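PDB 3PF0: imelysin-like protein, which is of unknown function but belongs to the imelysin-like family (peptidase family M75) and may be a metalloendopeptidase. Local coordinates for residues G226-F231 and G353-F358; S233-V238 and N339-I344; N244-P249 and E332-L337. All coordinates share one frame; numbering follows the deposited sequence.

Contact 1: residues G226-F231 and G353-F358; sequences GLNQWF and GIRVGF
N228 holds its CG anti to the backbone N (chi1 -164°), a setting that carries the amide off helix 225-250 and up against the backbone of R355. Its OD1 accepts the R355 N-H at 2.8 Å, nearly in line with the C=O bond and with an N-H...O angle of 166°. The R355 chain, bent at chi2 and chi3, brings its guanidinium round so that N228 OD1 lies over one of its faces; the strong polar partner of this group is D224, which forms a salt bridge with NH2. The ND2 end of N228 comes to the edge of the F358 ring, 3.3 Å from CD1.

Beside it the extended Q229 side chain lies over a face of the same ring. CG of Q229 is 4.0 Å from the ring centroid of F358 in a CH-pi contact, and the amide is stacked with the ring at 18° between planes. F358 is poorly ordered, and this end of the contact is the less certain one. I354 is buried against L227 and F231: its CD1 meets F231 CB at 3.6 Å, while its CG2 reaches L227 CD2 at 3.9 Å. From outside the pair, N232 bonds through ND2 to R355 O and through OD1 to G357 N, and continues the grip of N228 along the tail. At G353 a Schellman motif ends helix 327-351, and the irregular C-terminal tail beyond it folds back against the first turns of helix 225-250, the antiparallel partner of helix 327-351.

Contact 2: residues S233-V238 and N339-I344; sequences SLLSLV and NITRLI
V238 meets T341 and I344 in the buried seam of an antiparallel helix pair, part of the all-helical imelysin fold. The short segments run at 162° to each other with axes 9.8 Å apart, and no hydrogen bond crosses between them. V238 works with both of its methyls. With CG1 set between the backbone N and the carbonyl carbon (chi1 51°), the two branches straddle the T341 methyl, CG1 and CG2 each lying 3.7 Å from T341 CG2. CG1 also touches I344 CD1 at 3.8 Å, and CG2 leans more lightly on I340 CG2. With an alanine here, both methyls gone, T341 CG2 would probably be left without these two neighbours and a gap opened beside I344 CD1.

One turn earlier on helix 225-250, L235 and I344 lie side by side, pointing opposite ways: I344 CG2 lies 4.0 Å from L235 CB and equally near the leucine CD1. Outside this first shell, helix 268-283 covers I340 and I344 with L279 and M283, while helix 298-316 packs on I340 through L308 and T311. T341 turns its methyl to V238 and spends its hydroxyl on its own helix, where OG1 bonds to T338 O. On the far side of that helix, away from V238, the R342 guanidinium comes side-on to N339, its NE and NH2 both bonding to the single atom OD1, at 3.1 and 3.0 Å.

Contact 3: residues N244-P249 and E332-L337; sequences NAIEQP and ELYDHL
I246, Y334 and E247 carry most of this contact, in which a wider pi-type turn at 244-247 meets a regular stretch of helix 327-351. The local axes stand at 133°, closest at 9.9 Å, so this crossing is far from a straight antiparallel alignment.

I246 spreads its three outer carbons among three partners. CD1 lies 3.8 Å from L333 CD2, CG1 is equally close to L337 CD1, and CG2 reaches Y334 CB at 4.0 Å, near the edge of the tyrosine ring. Y334, with CG anti to its N (chi1 176°), swings out beside E247. The fully extended E247 chain passes the tyrosine at a slant: its CB is 3.8 Å from Y334 CE1, and the carboxylate, tilted 22° from the ring plane, brings OE2 to 3.5 Å from Y334 OH. A weak hydrogen bond joins that hydroxyl to K242 NZ, which places a basic group near the same end.

A loop residue, S253, touches E247. On the apolar side, helix 268-283 lies against I246 through I272 and against L337 through L276, while L315 of helix 298-316 packs on L333, so that two further helices cover this side of the crossing.

Overall arrangement
All three contacts use helix 225-250, and together they trace its antiparallel partnership with helix 327-351 and the tail that follows. Along the chain they are nested: contact 3 closes the innermost loop, contact 2 encloses it, and contact 1 encloses both. Neighbouring centres lie about 12 Å (contacts 1 and 2) and 13 Å (contacts 2 and 3) apart, whereas contacts 1 and 3 are separated by about 24 Å. Each neighbouring pair touches: V356 CG1 lies 4.2 Å from L235 CD2, and V238 CG2 lies 3.7 Å from L337 O. The result is one continuous seam, joining the chain's C-terminal end to a helix more than a hundred residues earlier.

Contact 1: residues G226-F231 and G353-F358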
loop_
_atom_site.group_PDB
_atom_site.type_symbol
_atom_site.label_atom_id
_atom_site.label_comp_id
_atom_site.label_asym_id
_atom_site.label_seq_id
_atom_site.Cartn_x
_atom_site.Cartn_y
_atom_site.Cartn_z
ATOM N N GLY A 226 17.661 8.345 8.653
ATOM C CA GLY A 226 17.188 7.546 7.530
ATOM C C GLY A 226 16.725 6.156 7.911
ATOM O O GLY A 226 15.600 5.767 7.580
ATOM N N LEU A 227 17.599 5.407 8.609
ATOM C CA LEU A 227 17.326 4.049 9.066
ATOM C C LEU A 227 16.134 4.038 10.037
ATOM O O LEU A 227 15.272 3.158 9.935
ATOM C CB LEU A 227 18.580 3.463 9.728
ATOM C CG LEU A 227 18.645 1.938 9.850
ATOM C CD1 LEU A 227 19.111 1.299 8.543
ATOM C CD2 LEU A 227 19.567 1.529 10.989
ATOM N N ASN A 228 16.053 5.052 10.926
ATOM C CA ASN A 228 14.963 5.165 11.895
ATOM C C ASN A 228 13.613 5.382 11.193
ATOM O O ASN A 228 12.646 4.698 11.528
ATOM C CB ASN A 228 15.223 6.282 12.912
ATOM C CG ASN A 228 14.335 6.183 14.131
ATOM O OD1 ASN A 228 14.502 5.300 14.977
ATOM N ND2 ASN A 228 13.350 7.062 14.235
ATOM N N GLN A 229 13.564 6.299 10.203
ATOM C CA GLN A 229 12.351 6.618 9.457
ATOM C C GLN A 229 11.886 5.435 8.621
ATOM O O GLN A 229 10.686 5.175 8.576
ATOM C CB GLN A 229 12.548 7.858 8.560
ATOM C CG GLN A 229 11.209 8.470 8.111
ATOM C CD GLN A 229 11.265 9.920 7.710
ATOM O OE1 GLN A 229 12.238 10.412 7.121
ATOM N NE2 GLN A 229 10.172 10.617 7.954
ATOM N N TRP A 230 12.825 4.741 7.953
ATOM C CA TRP A 230 12.553 3.591 7.095
ATOM C C TRP A 230 11.884 2.435 7.881
ATOM O O TRP A 230 10.835 1.955 7.455
ATOM C CB TRP A 230 13.851 3.119 6.403
ATOM C CG TRP A 230 13.796 1.749 5.776
ATOM C CD1 TRP A 230 14.539 0.664 6.129
ATOM C CD2 TRP A 230 12.949 1.321 4.696
ATOM N NE1 TRP A 230 14.228 -0.408 5.324
ATOM C CE2 TRP A 230 13.259 -0.033 4.432
ATOM C CE3 TRP A 230 11.940 1.945 3.938
ATOM C CZ2 TRP A 230 12.609 -0.773 3.435
ATOM C CZ3 TRP A 230 11.293 1.210 2.956
ATOM C CH2 TRP A 230 11.635 -0.129 2.704
ATOM N N PHE A 231 12.471 2.005 9.011
ATOM C CA PHE A 231 11.923 0.892 9.779
ATOM C C PHE A 231 10.656 1.276 10.545
ATOM O O PHE A 231 9.812 0.407 10.782
ATOM C CB PHE A 231 12.969 0.281 10.713
ATOM C CG PHE A 231 13.943 -0.583 9.960
ATOM C CD1 PHE A 231 13.593 -1.869 9.564
ATOM C CD2 PHE A 231 15.192 -0.097 9.597
ATOM C CE1 PHE A 231 14.484 -2.660 8.838
ATOM C CE2 PHE A 231 16.077 -0.884 8.859
ATOM C CZ PHE A 231 15.717 -2.160 8.487
ATOM N N GLY A 353 19.637 -0.630 16.849
ATOM C CA GLY A 353 19.980 0.529 17.670
ATOM C C GLY A 353 19.182 1.789 17.395
ATOM O O GLY A 353 19.640 2.889 17.715
ATOM N N ILE A 354 17.979 1.636 16.802
ATOM C CA ILE A 354 17.077 2.744 16.455
ATOM C C ILE A 354 15.923 2.820 17.483
ATOM O O ILE A 354 16.002 2.156 18.520
ATOM C CB ILE A 354 16.588 2.685 14.979
ATOM C CG1 ILE A 354 16.065 1.283 14.583
ATOM C CG2 ILE A 354 17.689 3.193 14.031
ATOM C CD1 ILE A 354 15.287 1.246 13.333
ATOM N N ARG A 355 14.889 3.661 17.233
ATOM C CA ARG A 355 13.806 3.879 18.206
ATOM C C ARG A 355 12.410 3.589 17.664
ATOM O O ARG A 355 12.144 3.785 16.476
ATOM C CB ARG A 355 13.834 5.333 18.724
ATOM C CG ARG A 355 15.123 5.708 19.463
ATOM C CD ARG A 355 15.590 7.131 19.181
ATOM N NE ARG A 355 15.769 7.406 17.751
ATOM C CZ ARG A 355 16.872 7.138 17.057
ATOM N NH1 ARG A 355 17.918 6.573 17.649
ATOM N NH2 ARG A 355 16.935 7.425 15.764
ATOM N N VAL A 356 11.514 3.142 18.565
ATOM C CA VAL A 356 10.100 2.893 18.281
ATOM C C VAL A 356 9.432 4.270 18.305
ATOM O O VAL A 356 9.353 4.894 19.363
ATOM C CB VAL A 356 9.444 1.878 19.274
ATOM C CG1 VAL A 356 7.951 1.708 18.998
ATOM C CG2 VAL A 356 10.146 0.524 19.241
ATOM N N GLY A 357 9.043 4.758 17.134
ATOM C CA GLY A 357 8.414 6.063 16.981
ATOM C C GLY A 357 9.316 7.099 16.348
ATOM O O GLY A 357 10.480 7.242 16.742
ATOM N N PHE A 358 8.776 7.829 15.349
ATOM C CA PHE A 358 9.487 8.886 14.628
ATOM C C PHE A 358 8.857 10.245 14.932
ATOM O O PHE A 358 9.565 11.189 15.275
ATOM C CB PHE A 358 9.495 8.614 13.110
ATOM C CG PHE A 358 10.471 9.469 12.337
ATOM C CD1 PHE A 358 11.805 9.097 12.217
ATOM C CD2 PHE A 358 10.058 10.650 11.730
ATOM C CE1 PHE A 358 12.715 9.901 11.522
ATOM C CE2 PHE A 358 10.968 11.454 11.035
ATOM C CZ PHE A 358 12.287 11.067 10.925
#

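Contact 2: residues S233-V238 and N339-I344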
loop_
_atom_site.group_PDB
_atom_site.type_symbol
_atom_site.label_atom_id
_atom_site.label_comp_id
_atom_site.label_asym_id
_atom_site.label_seq_id
_atom_site.Cartn_x
_atom_site.Cartn_y
_atom_site.Cartn_z
ATOM N N SER A 233 8.497 3.264 9.234
ATOM C CA SER A 233 7.574 3.243 8.107
ATOM C C SER A 233 7.079 1.809 7.895
ATOM O O SER A 233 5.885 1.602 7.673
ATOM C CB SER A 233 8.257 3.770 6.846
ATOM O OG SER A 233 7.330 3.907 5.784
ATOM N N LEU A 234 8.001 0.823 7.983
ATOM C CA LEU A 234 7.678 -0.596 7.833
ATOM C C LEU A 234 6.818 -1.055 8.993
ATOM O O LEU A 234 5.862 -1.806 8.776
ATOM C CB LEU A 234 8.936 -1.471 7.712
ATOM C CG LEU A 234 9.797 -1.300 6.452
ATOM C CD1 LEU A 234 11.004 -2.213 6.508
ATOM C CD2 LEU A 234 8.996 -1.553 5.168
ATOM N N LEU A 235 7.118 -0.562 10.215
ATOM C CA LEU A 235 6.338 -0.879 11.418
ATOM C C LEU A 235 4.912 -0.319 11.268
ATOM O O LEU A 235 3.952 -1.014 11.619
ATOM C CB LEU A 235 7.037 -0.337 12.685
ATOM C CG LEU A 235 6.266 -0.351 14.025
ATOM C CD1 LEU A 235 5.883 -1.771 14.473
ATOM C CD2 LEU A 235 7.064 0.351 15.100
ATOM N N SER A 236 4.790 0.927 10.727
ATOM C CA SER A 236 3.511 1.605 10.492
ATOM C C SER A 236 2.652 0.822 9.500
ATOM O O SER A 236 1.436 0.802 9.638
ATOM C CB SER A 236 3.743 3.022 9.976
ATOM O OG SER A 236 2.524 3.718 9.777
ATOM N N LEU A 237 3.291 0.172 8.498
ATOM C CA LEU A 237 2.598 -0.621 7.473
ATOM C C LEU A 237 1.776 -1.750 8.118
ATOM O O LEU A 237 0.595 -1.889 7.808
ATOM C CB LEU A 237 3.605 -1.201 6.446
ATOM C CG LEU A 237 3.024 -2.084 5.322
ATOM C CD1 LEU A 237 2.215 -1.262 4.319
ATOM C CD2 LEU A 237 4.115 -2.823 4.596
ATOM N N VAL A 238 2.396 -2.533 9.016
ATOM C CA VAL A 238 1.750 -3.665 9.683
ATOM C C VAL A 238 0.837 -3.165 10.840
ATOM O O VAL A 238 -0.196 -3.794 11.090
ATOM C CB VAL A 238 2.788 -4.750 10.111
ATOM C CG1 VAL A 238 3.944 -4.163 10.904
ATOM C CG2 VAL A 238 2.147 -5.935 10.840
ATOM N N ASN A 339 1.897 -10.316 16.536
ATOM C CA ASN A 339 3.179 -10.954 16.826
ATOM C C ASN A 339 4.304 -10.361 15.934
ATOM O O ASN A 339 5.434 -10.238 16.402
ATOM C CB ASN A 339 3.093 -12.472 16.667
ATOM C CG ASN A 339 4.379 -13.180 17.012
ATOM O OD1 ASN A 339 4.936 -13.009 18.103
ATOM N ND2 ASN A 339 4.906 -13.955 16.071
ATOM N N ILE A 340 3.990 -9.963 14.684
ATOM C CA ILE A 340 4.964 -9.343 13.774
ATOM C C ILE A 340 5.333 -7.934 14.307
ATOM O O ILE A 340 6.517 -7.607 14.353
ATOM C CB ILE A 340 4.480 -9.321 12.289
ATOM C CG1 ILE A 340 4.452 -10.753 11.704
ATOM C CG2 ILE A 340 5.355 -8.391 11.423
ATOM C CD1 ILE A 340 3.764 -10.910 10.360
ATOM N N THR A 341 4.340 -7.134 14.743
ATOM C CA THR A 341 4.584 -5.789 15.303
ATOM C C THR A 341 5.417 -5.915 16.578
ATOM O O THR A 341 6.326 -5.110 16.792
ATOM C CB THR A 341 3.280 -5.009 15.567
ATOM O OG1 THR A 341 2.402 -5.811 16.336
ATOM C CG2 THR A 341 2.577 -4.600 14.310
ATOM N N ARG A 342 5.138 -6.958 17.390
ATOM C CA ARG A 342 5.860 -7.265 18.624
ATOM C C ARG A 342 7.334 -7.509 18.318
ATOM O O ARG A 342 8.198 -6.891 18.944
ATOM C CB ARG A 342 5.242 -8.490 19.319
ATOM C CG ARG A 342 5.821 -8.779 20.706
ATOM C CD ARG A 342 5.367 -10.121 21.272
ATOM N NE ARG A 342 5.847 -11.259 20.480
ATOM C CZ ARG A 342 7.055 -11.806 20.593
ATOM N NH1 ARG A 342 7.933 -11.323 21.466
ATOM N NH2 ARG A 342 7.399 -12.834 19.826
ATOM N N LEU A 343 7.614 -8.374 17.326
ATOM C CA LEU A 343 8.966 -8.716 16.907
ATOM C C LEU A 343 9.710 -7.499 16.345
ATOM O O LEU A 343 10.905 -7.371 16.596
ATOM C CB LEU A 343 8.955 -9.856 15.875
ATOM C CG LEU A 343 8.608 -11.264 16.387
ATOM C CD1 LEU A 343 8.386 -12.208 15.238
ATOM C CD2 LEU A 343 9.690 -11.824 17.306
ATOM N N ILE A 344 9.018 -6.598 15.619
ATOM C CA ILE A 344 9.665 -5.410 15.050
ATOM C C ILE A 344 10.062 -4.423 16.175
ATOM O O ILE A 344 11.211 -3.974 16.215
ATOM C CB ILE A 344 8.801 -4.732 13.943
ATOM C CG1 ILE A 344 8.611 -5.680 12.736
ATOM C CG2 ILE A 344 9.429 -3.393 13.489
ATOM C CD1 ILE A 344 7.558 -5.232 11.678
#

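Contact 3: residues N244-P249 and E332-L337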
loop_
_atom_site.group_PDB
_atom_site.type_symbol
_atom_site.label_atom_id
_atom_site.label_comp_id
_atom_site.label_asym_id
_atom_site.label_seq_id
_atom_site.Cartn_x
_atom_site.Cartn_y
_atom_site.Cartn_z
ATOM N N ASN A 244 -6.529 -0.660 11.319
ATOM C CA ASN A 244 -7.497 -0.061 10.399
ATOM C C ASN A 244 -8.072 -1.038 9.404
ATOM O O ASN A 244 -9.232 -0.873 9.039
ATOM C CB ASN A 244 -6.898 1.143 9.645
ATOM C CG ASN A 244 -6.435 2.265 10.542
ATOM O OD1 ASN A 244 -6.907 2.437 11.680
ATOM N ND2 ASN A 244 -5.511 3.069 10.042
ATOM N N ALA A 245 -7.288 -2.020 8.939
ATOM C CA ALA A 245 -7.784 -2.963 7.944
ATOM C C ALA A 245 -8.341 -4.265 8.534
ATOM O O ALA A 245 -9.206 -4.865 7.898
ATOM C CB ALA A 245 -6.686 -3.284 6.935
ATOM N N ILE A 246 -7.876 -4.708 9.722
ATOM C CA ILE A 246 -8.314 -6.001 10.270
ATOM C C ILE A 246 -9.187 -5.858 11.534
ATOM O O ILE A 246 -10.354 -6.224 11.479
ATOM C CB ILE A 246 -7.098 -6.965 10.502
ATOM C CG1 ILE A 246 -6.300 -7.231 9.188
ATOM C CG2 ILE A 246 -7.501 -8.291 11.191
ATOM C CD1 ILE A 246 -7.058 -7.955 8.012
ATOM N N GLU A 247 -8.624 -5.380 12.659
ATOM C CA GLU A 247 -9.316 -5.278 13.945
ATOM C C GLU A 247 -10.605 -4.458 13.865
ATOM O O GLU A 247 -11.658 -4.967 14.253
ATOM C CB GLU A 247 -8.392 -4.692 15.028
ATOM C CG GLU A 247 -9.022 -4.605 16.404
ATOM C CD GLU A 247 -8.133 -4.014 17.477
ATOM O OE1 GLU A 247 -7.597 -2.902 17.263
ATOM O OE2 GLU A 247 -7.990 -4.653 18.544
ATOM N N GLN A 248 -10.516 -3.205 13.386
ATOM C CA GLN A 248 -11.651 -2.285 13.332
ATOM C C GLN A 248 -12.758 -2.729 12.349
ATOM O O GLN A 248 -13.900 -2.774 12.794
ATOM C CB GLN A 248 -11.195 -0.849 13.017
ATOM C CG GLN A 248 -10.646 -0.100 14.230
ATOM C CD GLN A 248 -9.742 1.050 13.844
ATOM O OE1 GLN A 248 -9.987 1.787 12.879
ATOM N NE2 GLN A 248 -8.675 1.239 14.603
ATOM N N PRO A 249 -12.513 -3.059 11.051
ATOM C CA PRO A 249 -13.643 -3.409 10.168
ATOM C C PRO A 249 -14.334 -4.731 10.493
ATOM O O PRO A 249 -15.511 -4.888 10.162
ATOM C CB PRO A 249 -13.003 -3.490 8.785
ATOM C CG PRO A 249 -11.716 -2.797 8.910
ATOM C CD PRO A 249 -11.253 -3.046 10.289
ATOM N N GLU A 332 -7.116 -15.111 14.561
ATOM C CA GLU A 332 -5.816 -15.745 14.319
ATOM C C GLU A 332 -4.933 -14.852 13.437
ATOM O O GLU A 332 -3.738 -14.695 13.712
ATOM C CB GLU A 332 -6.027 -17.093 13.632
ATOM C CG GLU A 332 -5.627 -18.294 14.460
ATOM C CD GLU A 332 -5.527 -19.557 13.629
ATOM O OE1 GLU A 332 -6.580 -20.059 13.168
ATOM O OE2 GLU A 332 -4.386 -20.015 13.391
ATOM N N LEU A 333 -5.533 -14.264 12.377
ATOM C CA LEU A 333 -4.840 -13.365 11.460
ATOM C C LEU A 333 -4.372 -12.119 12.207
ATOM O O LEU A 333 -3.213 -11.726 12.046
ATOM C CB LEU A 333 -5.721 -12.996 10.245
ATOM C CG LEU A 333 -5.128 -11.978 9.240
ATOM C CD1 LEU A 333 -3.803 -12.470 8.632
ATOM C CD2 LEU A 333 -6.115 -11.660 8.144
ATOM N N TYR A 334 -5.248 -11.531 13.051
ATOM C CA TYR A 334 -4.915 -10.355 13.857
ATOM C C TYR A 334 -3.788 -10.678 14.823
ATOM O O TYR A 334 -2.854 -9.894 14.925
ATOM C CB TYR A 334 -6.138 -9.815 14.625
ATOM C CG TYR A 334 -5.786 -8.664 15.544
ATOM C CD1 TYR A 334 -5.500 -7.401 15.035
ATOM C CD2 TYR A 334 -5.677 -8.854 16.919
ATOM C CE1 TYR A 334 -5.125 -6.352 15.871
ATOM C CE2 TYR A 334 -5.296 -7.813 17.763
ATOM C CZ TYR A 334 -5.021 -6.564 17.235
ATOM O OH TYR A 334 -4.667 -5.530 18.066
ATOM N N ASP A 335 -3.875 -11.827 15.518
ATOM C CA ASP A 335 -2.880 -12.306 16.486
ATOM C C ASP A 335 -1.501 -12.497 15.825
ATOM O O ASP A 335 -0.493 -12.095 16.412
ATOM C CB ASP A 335 -3.357 -13.604 17.154
ATOM C CG ASP A 335 -4.455 -13.422 18.200
ATOM O OD1 ASP A 335 -4.743 -12.258 18.574
ATOM O OD2 ASP A 335 -5.003 -14.447 18.671
ATOM N N HIS A 336 -1.467 -13.049 14.586
ATOM C CA HIS A 336 -0.241 -13.238 13.812
ATOM C C HIS A 336 0.378 -11.875 13.467
ATOM O O HIS A 336 1.597 -11.723 13.571
ATOM C CB HIS A 336 -0.516 -14.046 12.527
ATOM C CG HIS A 336 -0.430 -15.529 12.709
ATOM N ND1 HIS A 336 -1.473 -16.252 13.261
ATOM C CD2 HIS A 336 0.574 -16.380 12.401
ATOM C CE1 HIS A 336 -1.069 -17.512 13.279
ATOM N NE2 HIS A 336 0.154 -17.638 12.764
ATOM N N LEU A 337 -0.466 -10.885 13.085
ATOM C CA LEU A 337 -0.019 -9.525 12.729
ATOM C C LEU A 337 0.515 -8.779 13.957
ATOM O O LEU A 337 1.484 -8.020 13.841
ATOM C CB LEU A 337 -1.144 -8.708 12.059
ATOM C CG LEU A 337 -1.555 -9.130 10.645
ATOM C CD1 LEU A 337 -2.816 -8.414 10.207
ATOM C CD2 LEU A 337 -0.418 -8.924 9.625
#